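Side-chain contacts in glutathione S-transferase delta (Bombyx mori, PDB 3VK9), which probably acts as a glutathione transferase, conjugating glutathione to electrophilic substrates, and works as a homodimer: residues Pro13-Leu18 with Val165-Ala170; Glu44-Lys47 with Gln51-Val54; Glu66-Ile71 with Gln97-Asp102; Leu74-Ala79 with Ser83-Asp88; Gln146-Gly151 with Val156-Leu161. All coordinates share one frame; numbering follows the deposited sequence.

Overall arrangement
Interactions 1, 3, 4 and 5 lie along or beside the seam between the thioredoxin-like and helical domains; interaction 2 is within the former. The centres of interactions 3 and 5 are about 11 Å apart, with Ser160 OG 2.6 Å from Asp102 OD2. Interaction 1 reaches the later part of the helix that interaction 5 begins, its centre about 14 Å away. Interaction 4 adds the connection between domains, where Leu84 O accepts from Val156 N. Interaction 2 stands about 29 Å from interaction 5 between centres, yet its Val54 packs on Cys14 of interaction 1. In this family glutathione typically binds where helix 12-24, the 51-54 loop and the start of helix 67-78 converge, beside interactions 1 to 3.

Interaction 1: Pro13-Leu18 with Val165-Ala170; sequences PCRAVL and VSSLEA
Arg15 reaches from helix 12-24 to two consecutive serines, Ser166 and Ser167, near the end of helix 156-167, and the contact is made by the two terminal nitrogens of its guanidinium. The chain leaves the helix with CG beside its own backbone N (chi1 -69°), runs straight through chi2, and then bends at chi3 (-93°). That bend turns the flat head so that its edge, not a face, is offered to the hydroxyls. NH2 gives Ser167 OG a nearly straight bond of 3.0 Å, its N-H...O angle being 172°, and the oxygen lies in the guanidinium plane. NH1 meets Ser166 OG at 3.3 Å in a weak, strongly bent bond. The serines reach the same edge by different rotations: OG of Ser166 sits between the backbone N and the carbonyl carbon, whereas OG of Ser167 stands anti to its carbonyl carbon. Here the thioredoxin-like domain of the glutathione transferase fold meets the all-helical domain, and the arginine spans a wide separation, since the nearest CA atoms, those of Arg15 and Ser167, are 10.2 Å apart. Other partners share the work at the buried polar ends. NH1 also bonds Asn199 OD1 and Ala163 O, and NH2 bonds Gly10 O, so the head is gripped from several directions and its rotation is fixed. The hydroxyls are held in turn by carbonyls of their own helix, Ser166 OG by Ile162 O and Ser167 OG by Ala163 O, which orients their oxygens to accept from the arginine.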
# COMPACT_ATOMS: atom_id res chain seq x y z
N PRO A 13 -9.90 0.72 -7.76
CA PRO A 13 -10.01 0.13 -6.42
C PRO A 13 -11.42 -0.33 -6.10
O PRO A 13 -11.58 -1.30 -5.38
CB PRO A 13 -9.57 1.28 -5.49
CG PRO A 13 -9.42 2.48 -6.37
CD PRO A 13 -9.15 1.98 -7.74
N CYS A 14 -12.44 0.34 -6.65
CA CYS A 14 -13.81 -0.12 -6.45
C CYS A 14 -14.03 -1.47 -7.11
O CYS A 14 -14.68 -2.33 -6.53
CB CYS A 14 -14.81 0.89 -7.01
SG CYS A 14 -14.95 2.37 -5.98
N ARG A 15 -13.53 -1.63 -8.33
CA ARG A 15 -13.64 -2.89 -9.05
C ARG A 15 -12.93 -4.04 -8.33
O ARG A 15 -13.33 -5.20 -8.44
CB ARG A 15 -13.15 -2.73 -10.50
CG ARG A 15 -14.09 -1.83 -11.34
CD ARG A 15 -13.66 -1.70 -12.80
NE ARG A 15 -12.83 -0.52 -13.03
CZ ARG A 15 -11.55 -0.56 -13.37
NH1 ARG A 15 -10.93 -1.74 -13.55
NH2 ARG A 15 -10.89 0.57 -13.56
N ALA A 16 -11.85 -3.74 -7.62
CA ALA A 16 -11.16 -4.75 -6.82
C ALA A 16 -12.13 -5.34 -5.80
O ALA A 16 -12.21 -6.56 -5.60
CB ALA A 16 -9.95 -4.16 -6.12
N VAL A 17 -12.90 -4.46 -5.17
CA VAL A 17 -13.87 -4.90 -4.18
C VAL A 17 -15.06 -5.62 -4.83
O VAL A 17 -15.54 -6.62 -4.30
CB VAL A 17 -14.34 -3.72 -3.30
CG1 VAL A 17 -15.35 -4.19 -2.30
CG2 VAL A 17 -13.13 -3.08 -2.60
N LEU A 18 -15.56 -5.11 -5.95
CA LEU A 18 -16.65 -5.80 -6.64
C LEU A 18 -16.22 -7.22 -7.01
O LEU A 18 -16.95 -8.17 -6.80
CB LEU A 18 -17.13 -5.00 -7.86
CG LEU A 18 -17.74 -3.66 -7.45
CD1 LEU A 18 -17.94 -2.72 -8.64
CD2 LEU A 18 -19.04 -3.91 -6.70
N VAL A 165 -4.32 -3.25 -13.63
CA VAL A 165 -3.80 -3.56 -14.97
C VAL A 165 -4.81 -3.35 -16.09
O VAL A 165 -4.47 -2.79 -17.14
CB VAL A 165 -3.23 -5.00 -15.08
CG1 VAL A 165 -2.83 -5.28 -16.53
CG2 VAL A 165 -2.03 -5.20 -14.14
N SER A 166 -6.04 -3.81 -15.89
CA SER A 166 -7.08 -3.58 -16.90
C SER A 166 -7.27 -2.08 -17.21
O SER A 166 -7.45 -1.70 -18.37
CB SER A 166 -8.40 -4.27 -16.52
OG SER A 166 -9.03 -3.68 -15.38
N SER A 167 -7.22 -1.23 -16.18
CA SER A 167 -7.35 0.21 -16.40
C SER A 167 -6.37 0.75 -17.46
O SER A 167 -6.63 1.78 -18.08
CB SER A 167 -7.19 0.99 -15.09
OG SER A 167 -7.97 0.41 -14.07
N LEU A 168 -5.24 0.06 -17.66
CA LEU A 168 -4.24 0.49 -18.64
C LEU A 168 -4.77 0.44 -20.08
O LEU A 168 -4.19 1.05 -20.97
CB LEU A 168 -2.98 -0.38 -18.55
CG LEU A 168 -1.87 0.01 -17.57
CD1 LEU A 168 -2.43 0.15 -16.17
CD2 LEU A 168 -0.73 -1.02 -17.60
N GLU A 169 -5.84 -0.30 -20.30
CA GLU A 169 -6.44 -0.37 -21.63
C GLU A 169 -7.02 0.98 -22.06
O GLU A 169 -7.30 1.20 -23.23
CB GLU A 169 -7.54 -1.45 -21.70
CG GLU A 169 -7.06 -2.88 -21.48
CD GLU A 169 -8.18 -3.89 -21.70
OE1 GLU A 169 -9.31 -3.46 -21.98
OE2 GLU A 169 -7.94 -5.11 -21.61
N ALA A 170 -7.19 1.89 -21.12
CA ALA A 170 -7.68 3.22 -21.46
C ALA A 170 -6.55 4.12 -21.96
O ALA A 170 -6.80 5.22 -22.43
CB ALA A 170 -8.39 3.85 -20.27

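Interaction 2: Glu44-Lys47 with Gln51-Val54; sequences EYLK and QHTV
Tyr45, on the short helix 43-48, points its ring at the loop residues Thr53 and Val54, which lead into strand 56-59 of the thioredoxin-like domain. A proline follows Val54, in the position of the family's cis-proline, so the contact lies beside the usual glutathione site. The tight part is around the tyrosine hydroxyl. With CG anti to the backbone nitrogen (chi1 -163°), the ring of Tyr45 extends away from its helix, and OH donates to Thr53 O at 2.6 Å. The oxygen lies in the ring plane, at its edge, while the hydroxyl sits 29° off the carbonyl plane of Thr53. The Tyr45 hydroxyl is also bonded to Thr56 OG1, which fixes its position further. Val54 crosses the tyrosine at about a right angle, its CG1 packing 3.4 Å from Tyr45 OH. Behind this, CE2 of Tyr45 lies 4.1 Å from His52 CA, close to the ring plane. Toward solvent the packing thins. Leu46 and His52 lie side by side, pointing the same way, both partly exposed, and a methyl reaches only the base and one edge of the imidazole: Leu46 CD2 is 3.7 Å from His52 CB and 4.1 Å from its CD2.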
# COMPACT_ATOMS: atom_id res chain seq x y z
N GLU A 44 -21.84 14.75 5.10
CA GLU A 44 -22.35 13.40 5.32
C GLU A 44 -21.39 12.32 4.83
O GLU A 44 -21.24 11.28 5.48
CB GLU A 44 -23.74 13.24 4.72
CG GLU A 44 -24.84 13.78 5.64
CD GLU A 44 -25.09 12.88 6.84
OE1 GLU A 44 -25.12 13.38 7.99
OE2 GLU A 44 -25.27 11.65 6.63
N TYR A 45 -20.74 12.56 3.69
CA TYR A 45 -19.75 11.60 3.21
C TYR A 45 -18.43 11.68 3.97
O TYR A 45 -17.80 10.65 4.27
CB TYR A 45 -19.50 11.74 1.71
CG TYR A 45 -18.82 10.52 1.14
CD1 TYR A 45 -19.57 9.45 0.62
CD2 TYR A 45 -17.43 10.42 1.12
CE1 TYR A 45 -18.94 8.31 0.11
CE2 TYR A 45 -16.79 9.29 0.59
CZ TYR A 45 -17.55 8.24 0.08
OH TYR A 45 -16.91 7.12 -0.44
N LEU A 46 -17.99 12.90 4.29
CA LEU A 46 -16.77 13.07 5.08
C LEU A 46 -16.89 12.37 6.42
O LEU A 46 -15.91 11.80 6.90
CB LEU A 46 -16.43 14.55 5.28
CG LEU A 46 -16.16 15.27 3.96
CD1 LEU A 46 -16.10 16.78 4.16
CD2 LEU A 46 -14.91 14.72 3.29
N LYS A 47 -18.08 12.43 7.02
CA LYS A 47 -18.35 11.67 8.24
C LYS A 47 -17.93 10.21 8.10
O LYS A 47 -17.30 9.64 8.99
CB LYS A 47 -19.85 11.73 8.59
CG LYS A 47 -20.20 10.94 9.85
CD LYS A 47 -21.63 11.17 10.26
CE LYS A 47 -21.97 10.39 11.52
NZ LYS A 47 -21.93 8.90 11.30
N GLN A 51 -11.25 11.11 3.99
CA GLN A 51 -10.35 11.19 2.85
C GLN A 51 -11.15 11.35 1.56
O GLN A 51 -10.58 11.45 0.47
CB GLN A 51 -9.47 9.94 2.77
CG GLN A 51 -8.26 10.12 1.86
CD GLN A 51 -7.17 9.12 2.14
OE1 GLN A 51 -7.24 8.36 3.12
NE2 GLN A 51 -6.14 9.11 1.29
N HIS A 52 -12.48 11.36 1.69
CA HIS A 52 -13.38 11.55 0.56
C HIS A 52 -13.00 10.80 -0.72
O HIS A 52 -12.94 11.39 -1.80
CB HIS A 52 -13.65 13.04 0.27
CG HIS A 52 -12.44 13.86 -0.03
ND1 HIS A 52 -11.84 13.89 -1.28
CD2 HIS A 52 -11.75 14.75 0.73
CE1 HIS A 52 -10.82 14.73 -1.26
NE2 HIS A 52 -10.74 15.26 -0.05
N THR A 53 -12.77 9.49 -0.58
CA THR A 53 -12.47 8.62 -1.72
C THR A 53 -13.50 7.51 -1.83
O THR A 53 -14.34 7.32 -0.93
CB THR A 53 -11.10 7.95 -1.54
OG1 THR A 53 -11.10 7.20 -0.31
CG2 THR A 53 -9.97 9.00 -1.51
N VAL A 54 -13.43 6.77 -2.93
CA VAL A 54 -14.15 5.50 -3.05
C VAL A 54 -13.12 4.43 -3.34
O VAL A 54 -12.07 4.72 -3.89
CB VAL A 54 -15.20 5.53 -4.16
CG1 VAL A 54 -16.38 6.45 -3.76
CG2 VAL A 54 -14.58 5.99 -5.45

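Interaction 3: Glu66-Ile71 with Gln97-Asp102; sequences ESRAII and QRLYFD
Arg68 and Asp102 form a buried salt bridge between helix 67-78 of the thioredoxin-like domain and helix 89-119 of the helical domain, the segments running nearly antiparallel at 155°. The grip is side-on and aimed at a single oxygen: Arg68 NE and NH2 each lie 2.8 Å from Asp102 OD2. That oxygen sits near the guanidinium plane at its edge, but both nitrogens come from above one face of the carboxylate, the two planes being 55° apart. The extended chain from CG to NE carries the arginine past Leu99, with CD 3.5 Å from Leu99 O and CG against Leu99 CD2. The second shell lies on helix 156-167: Ser160 OG bonds Asp102 OD2, and Ser164 OG bonds OD1, fixing the turn of the carboxylate. A methionine in place of Arg68 would probably leave the buried Asp102 charge without its mate, though Ser160 and Ser164 would still reach it. At the dimer interface Tyr100 stacks on Tyr100 of the second subunit. One turn along from Arg68, Ile71 crosses to the other helix, its CD1 3.9 Å from Leu99 CD2.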
# COMPACT_ATOMS: atom_id res chain seq x y z
N GLU A 66 -9.67 1.89 2.17
CA GLU A 66 -8.60 1.39 1.32
C GLU A 66 -9.07 0.07 0.73
O GLU A 66 -9.31 -0.89 1.46
CB GLU A 66 -7.32 1.22 2.13
CG GLU A 66 -6.71 2.56 2.58
CD GLU A 66 -6.03 3.30 1.41
OE1 GLU A 66 -5.72 2.65 0.39
OE2 GLU A 66 -5.83 4.53 1.50
N SER A 67 -9.22 0.03 -0.59
CA SER A 67 -9.73 -1.15 -1.28
C SER A 67 -8.98 -2.38 -0.80
O SER A 67 -9.57 -3.43 -0.56
CB SER A 67 -9.56 -1.01 -2.80
OG SER A 67 -8.20 -0.78 -3.12
N ARG A 68 -7.67 -2.25 -0.64
CA ARG A 68 -6.83 -3.40 -0.30
C ARG A 68 -6.99 -3.90 1.13
O ARG A 68 -6.71 -5.05 1.41
CB ARG A 68 -5.37 -3.13 -0.68
CG ARG A 68 -5.23 -2.95 -2.20
CD ARG A 68 -3.92 -2.30 -2.61
NE ARG A 68 -3.93 -1.93 -4.02
CZ ARG A 68 -4.38 -0.76 -4.48
NH1 ARG A 68 -4.88 0.15 -3.64
NH2 ARG A 68 -4.37 -0.51 -5.78
N ALA A 69 -7.45 -3.02 2.04
CA ALA A 69 -7.89 -3.46 3.36
C ALA A 69 -9.31 -4.04 3.34
O ALA A 69 -9.64 -4.93 4.14
CB ALA A 69 -7.80 -2.31 4.37
N ILE A 70 -10.17 -3.52 2.46
CA ILE A 70 -11.55 -4.01 2.37
C ILE A 70 -11.58 -5.45 1.86
O ILE A 70 -12.31 -6.31 2.39
CB ILE A 70 -12.39 -3.14 1.41
CG1 ILE A 70 -12.60 -1.73 1.97
CG2 ILE A 70 -13.73 -3.84 1.08
CD1 ILE A 70 -13.18 -0.69 0.94
N ILE A 71 -10.81 -5.74 0.81
CA ILE A 71 -10.86 -7.06 0.21
C ILE A 71 -10.33 -8.13 1.16
O ILE A 71 -10.86 -9.24 1.21
CB ILE A 71 -10.17 -7.14 -1.19
CG1 ILE A 71 -8.66 -6.92 -1.07
CG2 ILE A 71 -10.81 -6.14 -2.16
CD1 ILE A 71 -7.92 -6.74 -2.40
N GLN A 97 2.37 -8.96 -0.07
CA GLN A 97 3.43 -8.34 -0.86
C GLN A 97 2.88 -7.83 -2.19
O GLN A 97 3.14 -6.69 -2.58
CB GLN A 97 4.60 -9.29 -1.15
CG GLN A 97 5.54 -8.69 -2.17
CD GLN A 97 6.83 -9.45 -2.32
OE1 GLN A 97 7.07 -10.43 -1.62
NE2 GLN A 97 7.67 -9.00 -3.24
N ARG A 98 2.12 -8.67 -2.88
CA ARG A 98 1.59 -8.29 -4.19
C ARG A 98 0.61 -7.12 -4.06
O ARG A 98 0.55 -6.26 -4.94
CB ARG A 98 0.93 -9.47 -4.93
CG ARG A 98 1.87 -10.64 -5.21
CD ARG A 98 3.06 -10.25 -6.08
NE ARG A 98 3.79 -11.43 -6.53
CZ ARG A 98 5.08 -11.64 -6.32
NH1 ARG A 98 5.81 -10.74 -5.69
NH2 ARG A 98 5.64 -12.76 -6.75
N LEU A 99 -0.15 -7.08 -2.96
CA LEU A 99 -1.06 -5.96 -2.72
C LEU A 99 -0.30 -4.63 -2.57
O LEU A 99 -0.70 -3.62 -3.14
CB LEU A 99 -1.99 -6.23 -1.53
CG LEU A 99 -3.08 -7.30 -1.75
CD1 LEU A 99 -3.78 -7.66 -0.42
CD2 LEU A 99 -4.08 -6.87 -2.83
N TYR A 100 0.80 -4.65 -1.82
CA TYR A 100 1.63 -3.46 -1.66
C TYR A 100 2.35 -3.06 -2.95
O TYR A 100 2.51 -1.87 -3.24
CB TYR A 100 2.57 -3.61 -0.47
CG TYR A 100 1.80 -3.50 0.81
CD1 TYR A 100 1.34 -2.26 1.25
CD2 TYR A 100 1.47 -4.64 1.56
CE1 TYR A 100 0.61 -2.13 2.40
CE2 TYR A 100 0.72 -4.52 2.73
CZ TYR A 100 0.30 -3.25 3.14
OH TYR A 100 -0.43 -3.07 4.27
N PHE A 101 2.74 -4.05 -3.74
CA PHE A 101 3.27 -3.81 -5.08
C PHE A 101 2.23 -3.08 -5.93
O PHE A 101 2.54 -2.12 -6.64
CB PHE A 101 3.64 -5.13 -5.74
CG PHE A 101 3.92 -5.02 -7.21
CD1 PHE A 101 5.12 -4.47 -7.68
CD2 PHE A 101 3.00 -5.51 -8.14
CE1 PHE A 101 5.39 -4.39 -9.05
CE2 PHE A 101 3.25 -5.42 -9.51
CZ PHE A 101 4.45 -4.85 -9.96
N ASP A 102 0.99 -3.55 -5.86
CA ASP A 102 -0.11 -2.95 -6.59
C ASP A 102 -0.30 -1.45 -6.23
O ASP A 102 -0.20 -0.58 -7.11
CB ASP A 102 -1.41 -3.72 -6.33
CG ASP A 102 -2.60 -3.15 -7.11
OD1 ASP A 102 -2.38 -2.72 -8.28
OD2 ASP A 102 -3.72 -3.13 -6.55

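Interaction 4: Leu74-Ala79 with Ser83-Asp88; sequences LVNKYA and SLYPED
The connection from the thioredoxin-like domain to the helical domain of the glutathione transferase fold turns back here on the helix it has just left, laying Leu84 and Tyr85 against Val75 and Asn76 near the end of helix 67-78. Val75 carries the apolar half. Its CG1, anti to the backbone nitrogen (chi1 -179°), presses on the root of the tyrosine, 3.6 Å from Tyr85 CB, while CG2 lies 4.4 Å from Leu84 CB. The valine thus meets the base of the aromatic side chain. Asn76 lies along one side of the ring: its OD1 approaches the CD2-CE2 edge near the ring plane, 3.4 Å from Tyr85 CD2 and 3.6 Å from CE2, with amide and ring 41° apart. No direct hydrogen bond joins the two segments. A water links the polar ends instead, accepting from Asn76 ND2 at 3.2 Å and donating to Tyr85 OH at 3.0 Å. The hydroxyl has a further partner in Asp96 OD1 on helix 89-119, whose Arg92 makes a cation-pi contact with the same ring. On the side of the helical domain, Val156 packs on both Val75 and Tyr85, and Leu84 O accepts from Val156 N. Since the water gives its hydrogen to the Tyr85 oxygen, that hydroxyl is left able to donate to Asp96, and the ring is held at both ends: by apolar contact at CB and by a relay of polar bonds at OH. The carbonyl oxygen of Asn76 meets ring C-H groups, an electrostatically mild contact compatible with the slightly positive rim of an aromatic ring.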
# COMPACT_ATOMS: atom_id res chain seq x y z
N LEU A 74 -13.11 -8.63 3.88
CA LEU A 74 -14.22 -9.47 3.42
C LEU A 74 -13.94 -10.97 3.57
O LEU A 74 -14.81 -11.74 3.99
CB LEU A 74 -14.61 -9.14 1.97
CG LEU A 74 -15.17 -7.72 1.77
CD1 LEU A 74 -15.43 -7.44 0.30
CD2 LEU A 74 -16.44 -7.50 2.59
N VAL A 75 -12.71 -11.37 3.22
CA VAL A 75 -12.30 -12.75 3.39
C VAL A 75 -12.15 -13.11 4.87
O VAL A 75 -12.66 -14.14 5.30
CB VAL A 75 -10.98 -13.07 2.64
CG1 VAL A 75 -10.61 -14.52 2.83
CG2 VAL A 75 -11.09 -12.74 1.17
N ASN A 76 -11.47 -12.25 5.64
CA ASN A 76 -11.22 -12.51 7.07
C ASN A 76 -12.52 -12.66 7.82
O ASN A 76 -12.64 -13.48 8.73
CB ASN A 76 -10.39 -11.38 7.73
CG ASN A 76 -8.94 -11.34 7.24
OD1 ASN A 76 -8.41 -12.33 6.73
ND2 ASN A 76 -8.29 -10.17 7.41
N LYS A 77 -13.50 -11.84 7.43
CA LYS A 77 -14.81 -11.84 8.05
C LYS A 77 -15.65 -13.05 7.65
O LYS A 77 -16.13 -13.76 8.51
CB LYS A 77 -15.59 -10.56 7.69
CG LYS A 77 -16.91 -10.46 8.46
CD LYS A 77 -17.66 -9.16 8.22
CE LYS A 77 -18.89 -9.11 9.14
NZ LYS A 77 -19.88 -8.09 8.74
N TYR A 78 -15.84 -13.25 6.34
CA TYR A 78 -16.86 -14.17 5.84
C TYR A 78 -16.34 -15.56 5.44
O TYR A 78 -17.10 -16.52 5.40
CB TYR A 78 -17.60 -13.54 4.64
CG TYR A 78 -18.48 -12.37 5.00
CD1 TYR A 78 -19.70 -12.56 5.66
CD2 TYR A 78 -18.10 -11.08 4.68
CE1 TYR A 78 -20.50 -11.51 5.97
CE2 TYR A 78 -18.89 -10.01 5.00
CZ TYR A 78 -20.09 -10.23 5.64
OH TYR A 78 -20.87 -9.15 5.95
N ALA A 79 -15.05 -15.66 5.13
CA ALA A 79 -14.50 -16.92 4.62
C ALA A 79 -13.09 -17.19 5.11
O ALA A 79 -12.19 -17.48 4.33
CB ALA A 79 -14.55 -16.94 3.09
N SER A 83 -8.89 -19.95 0.06
CA SER A 83 -7.72 -19.88 -0.82
C SER A 83 -7.55 -18.47 -1.40
O SER A 83 -6.48 -18.10 -1.85
CB SER A 83 -7.85 -20.90 -1.96
OG SER A 83 -8.95 -20.58 -2.79
N LEU A 84 -8.61 -17.66 -1.37
CA LEU A 84 -8.49 -16.28 -1.83
C LEU A 84 -7.60 -15.43 -0.93
O LEU A 84 -7.14 -14.39 -1.35
CB LEU A 84 -9.86 -15.61 -1.90
CG LEU A 84 -10.85 -16.10 -2.93
CD1 LEU A 84 -12.25 -15.70 -2.48
CD2 LEU A 84 -10.53 -15.53 -4.31
N TYR A 85 -7.41 -15.86 0.32
CA TYR A 85 -6.52 -15.13 1.23
C TYR A 85 -6.04 -16.11 2.30
O TYR A 85 -6.49 -16.07 3.44
CB TYR A 85 -7.24 -13.92 1.85
CG TYR A 85 -6.32 -12.92 2.55
CD1 TYR A 85 -5.17 -12.44 1.91
CD2 TYR A 85 -6.62 -12.44 3.82
CE1 TYR A 85 -4.33 -11.52 2.53
CE2 TYR A 85 -5.79 -11.51 4.46
CZ TYR A 85 -4.65 -11.06 3.81
OH TYR A 85 -3.82 -10.15 4.43
N PRO A 86 -5.15 -17.03 1.90
CA PRO A 86 -4.78 -18.17 2.76
C PRO A 86 -4.17 -17.71 4.08
O PRO A 86 -3.45 -16.71 4.11
CB PRO A 86 -3.74 -18.92 1.90
CG PRO A 86 -3.24 -17.91 0.93
CD PRO A 86 -4.43 -17.04 0.62
N GLU A 87 -4.46 -18.44 5.16
CA GLU A 87 -3.95 -18.13 6.50
C GLU A 87 -2.47 -18.50 6.72
O GLU A 87 -1.81 -17.93 7.61
CB GLU A 87 -4.80 -18.83 7.55
CG GLU A 87 -6.24 -18.33 7.61
CD GLU A 87 -7.04 -19.02 8.70
OE1 GLU A 87 -7.32 -20.23 8.56
OE2 GLU A 87 -7.37 -18.35 9.70
N ASP A 88 -1.96 -19.47 5.97
CA ASP A 88 -0.55 -19.80 6.11
C ASP A 88 0.27 -18.53 5.97
O ASP A 88 0.16 -17.83 4.96
CB ASP A 88 -0.08 -20.80 5.07
CG ASP A 88 1.42 -21.01 5.13
OD1 ASP A 88 1.89 -21.75 6.01
OD2 ASP A 88 2.14 -20.42 4.30
O HOH W 1 -5.44 -8.96 6.66

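Interaction 5: Gln146-Gly151 with Val156-Leu161; sequences QKYVAG and VADLSL
The Tyr148 ring and the Asp158 carboxylate meet with their planes 65° apart, the side chains crossing at about a right angle. The acid approaches the ring obliquely, lying neither squarely over a face nor at an edge, with OD2 3.7 Å from Tyr148 CD1. It is nearer the base of the side chain, OD1 being 3.5 Å from Tyr148 CB. Asp158 occupies the acidic position of the N-capping box known from glutathione transferases, at the start of helix 156-167: its OD2 accepts from Thr155 N, while Thr155 OG1 bonds Ala157 N. From there the other carboxylate oxygen reaches back to the preceding loop, accepting from Val149 N at 2.9 Å on its syn side, with an N-H...O angle of 159°. Trp184 NE1 also bonds OD1. A water gives a hydrogen to Asp158 OD2 at 2.6 Å and accepts one from Ala150 N, so each oxygen has two partners, and these donors at a helix start would be expected to stabilise the charged form. An alanine at Asp158 would probably leave Val149 N, Thr155 N and Trp184 NE1 without their acceptor, and the loop tied to the helix mainly by its apolar contacts. Below the acid the contact is apolar. Val149, with CG1 between its backbone N and carbonyl carbon (chi1 82°), sets that methyl against Ala157 CB, and Ala150 CB also touches Ala157. The other branch crosses Leu161 at about a right angle, Val149 CG2 lying 3.8 Å from Leu161 CD1.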
# COMPACT_ATOMS: atom_id res chain seq x y z
N GLN A 146 4.27 -19.19 -13.31
CA GLN A 146 3.15 -19.13 -12.36
C GLN A 146 1.80 -18.83 -13.03
O GLN A 146 1.69 -17.92 -13.85
CB GLN A 146 3.44 -18.07 -11.30
CG GLN A 146 4.72 -18.35 -10.55
CD GLN A 146 4.52 -19.36 -9.44
OE1 GLN A 146 3.51 -19.33 -8.73
NE2 GLN A 146 5.48 -20.26 -9.28
N LYS A 147 0.78 -19.58 -12.65
CA LYS A 147 -0.58 -19.33 -13.13
C LYS A 147 -1.16 -18.03 -12.59
O LYS A 147 -1.79 -17.27 -13.32
CB LYS A 147 -1.50 -20.48 -12.70
CG LYS A 147 -2.87 -20.50 -13.36
CD LYS A 147 -3.69 -21.66 -12.80
CE LYS A 147 -4.68 -22.25 -13.78
NZ LYS A 147 -5.78 -21.33 -14.12
N TYR A 148 -0.96 -17.80 -11.30
CA TYR A 148 -1.48 -16.61 -10.63
C TYR A 148 -0.34 -15.85 -9.99
O TYR A 148 0.79 -16.32 -9.95
CB TYR A 148 -2.53 -17.01 -9.58
CG TYR A 148 -3.80 -17.60 -10.15
CD1 TYR A 148 -4.72 -16.80 -10.81
CD2 TYR A 148 -4.07 -18.96 -10.04
CE1 TYR A 148 -5.89 -17.32 -11.34
CE2 TYR A 148 -5.25 -19.51 -10.57
CZ TYR A 148 -6.15 -18.68 -11.23
OH TYR A 148 -7.33 -19.17 -11.76
N VAL A 149 -0.64 -14.66 -9.48
CA VAL A 149 0.40 -13.72 -9.10
C VAL A 149 0.95 -13.99 -7.70
O VAL A 149 2.04 -13.55 -7.35
CB VAL A 149 -0.11 -12.26 -9.25
CG1 VAL A 149 -0.93 -11.83 -8.03
CG2 VAL A 149 1.06 -11.30 -9.49
N ALA A 150 0.19 -14.73 -6.89
CA ALA A 150 0.62 -14.98 -5.52
C ALA A 150 0.26 -16.40 -5.09
O ALA A 150 -0.50 -16.63 -4.15
CB ALA A 150 0.03 -13.96 -4.56
N GLY A 151 0.83 -17.36 -5.80
CA GLY A 151 0.62 -18.75 -5.45
C GLY A 151 -0.19 -19.47 -6.50
O GLY A 151 -0.52 -18.89 -7.54
N VAL A 156 -7.00 -12.50 -3.64
CA VAL A 156 -7.36 -11.10 -3.69
C VAL A 156 -6.26 -10.26 -4.35
O VAL A 156 -6.53 -9.16 -4.82
CB VAL A 156 -7.68 -10.55 -2.28
CG1 VAL A 156 -9.00 -11.12 -1.79
CG2 VAL A 156 -6.54 -10.87 -1.30
N ALA A 157 -5.02 -10.77 -4.38
CA ALA A 157 -3.95 -10.09 -5.09
C ALA A 157 -4.18 -10.04 -6.61
O ALA A 157 -3.96 -9.01 -7.24
CB ALA A 157 -2.58 -10.71 -4.78
N ASP A 158 -4.60 -11.16 -7.20
CA ASP A 158 -4.97 -11.15 -8.62
C ASP A 158 -6.10 -10.13 -8.88
O ASP A 158 -6.07 -9.36 -9.84
CB ASP A 158 -5.41 -12.56 -9.07
CG ASP A 158 -4.30 -13.61 -8.90
OD1 ASP A 158 -3.32 -13.58 -9.67
OD2 ASP A 158 -4.43 -14.47 -8.01
N LEU A 159 -7.10 -10.13 -8.02
CA LEU A 159 -8.28 -9.32 -8.27
C LEU A 159 -7.97 -7.81 -8.18
O LEU A 159 -8.44 -7.01 -8.99
CB LEU A 159 -9.40 -9.71 -7.29
CG LEU A 159 -9.84 -11.18 -7.28
CD1 LEU A 159 -10.99 -11.42 -6.26
CD2 LEU A 159 -10.25 -11.63 -8.66
N SER A 160 -7.17 -7.43 -7.20
CA SER A 160 -6.75 -6.04 -7.06
C SER A 160 -5.83 -5.66 -8.23
O SER A 160 -6.01 -4.60 -8.84
CB SER A 160 -6.05 -5.83 -5.72
OG SER A 160 -5.68 -4.47 -5.55
N LEU A 161 -4.87 -6.52 -8.54
CA LEU A 161 -3.94 -6.22 -9.63
C LEU A 161 -4.62 -6.17 -10.99
O LEU A 161 -4.24 -5.37 -11.85
CB LEU A 161 -2.75 -7.20 -9.65
CG LEU A 161 -1.54 -6.80 -8.80
CD1 LEU A 161 -0.56 -7.97 -8.58
CD2 LEU A 161 -0.80 -5.57 -9.36
O HOH W 2 -2.65 -15.43 -6.43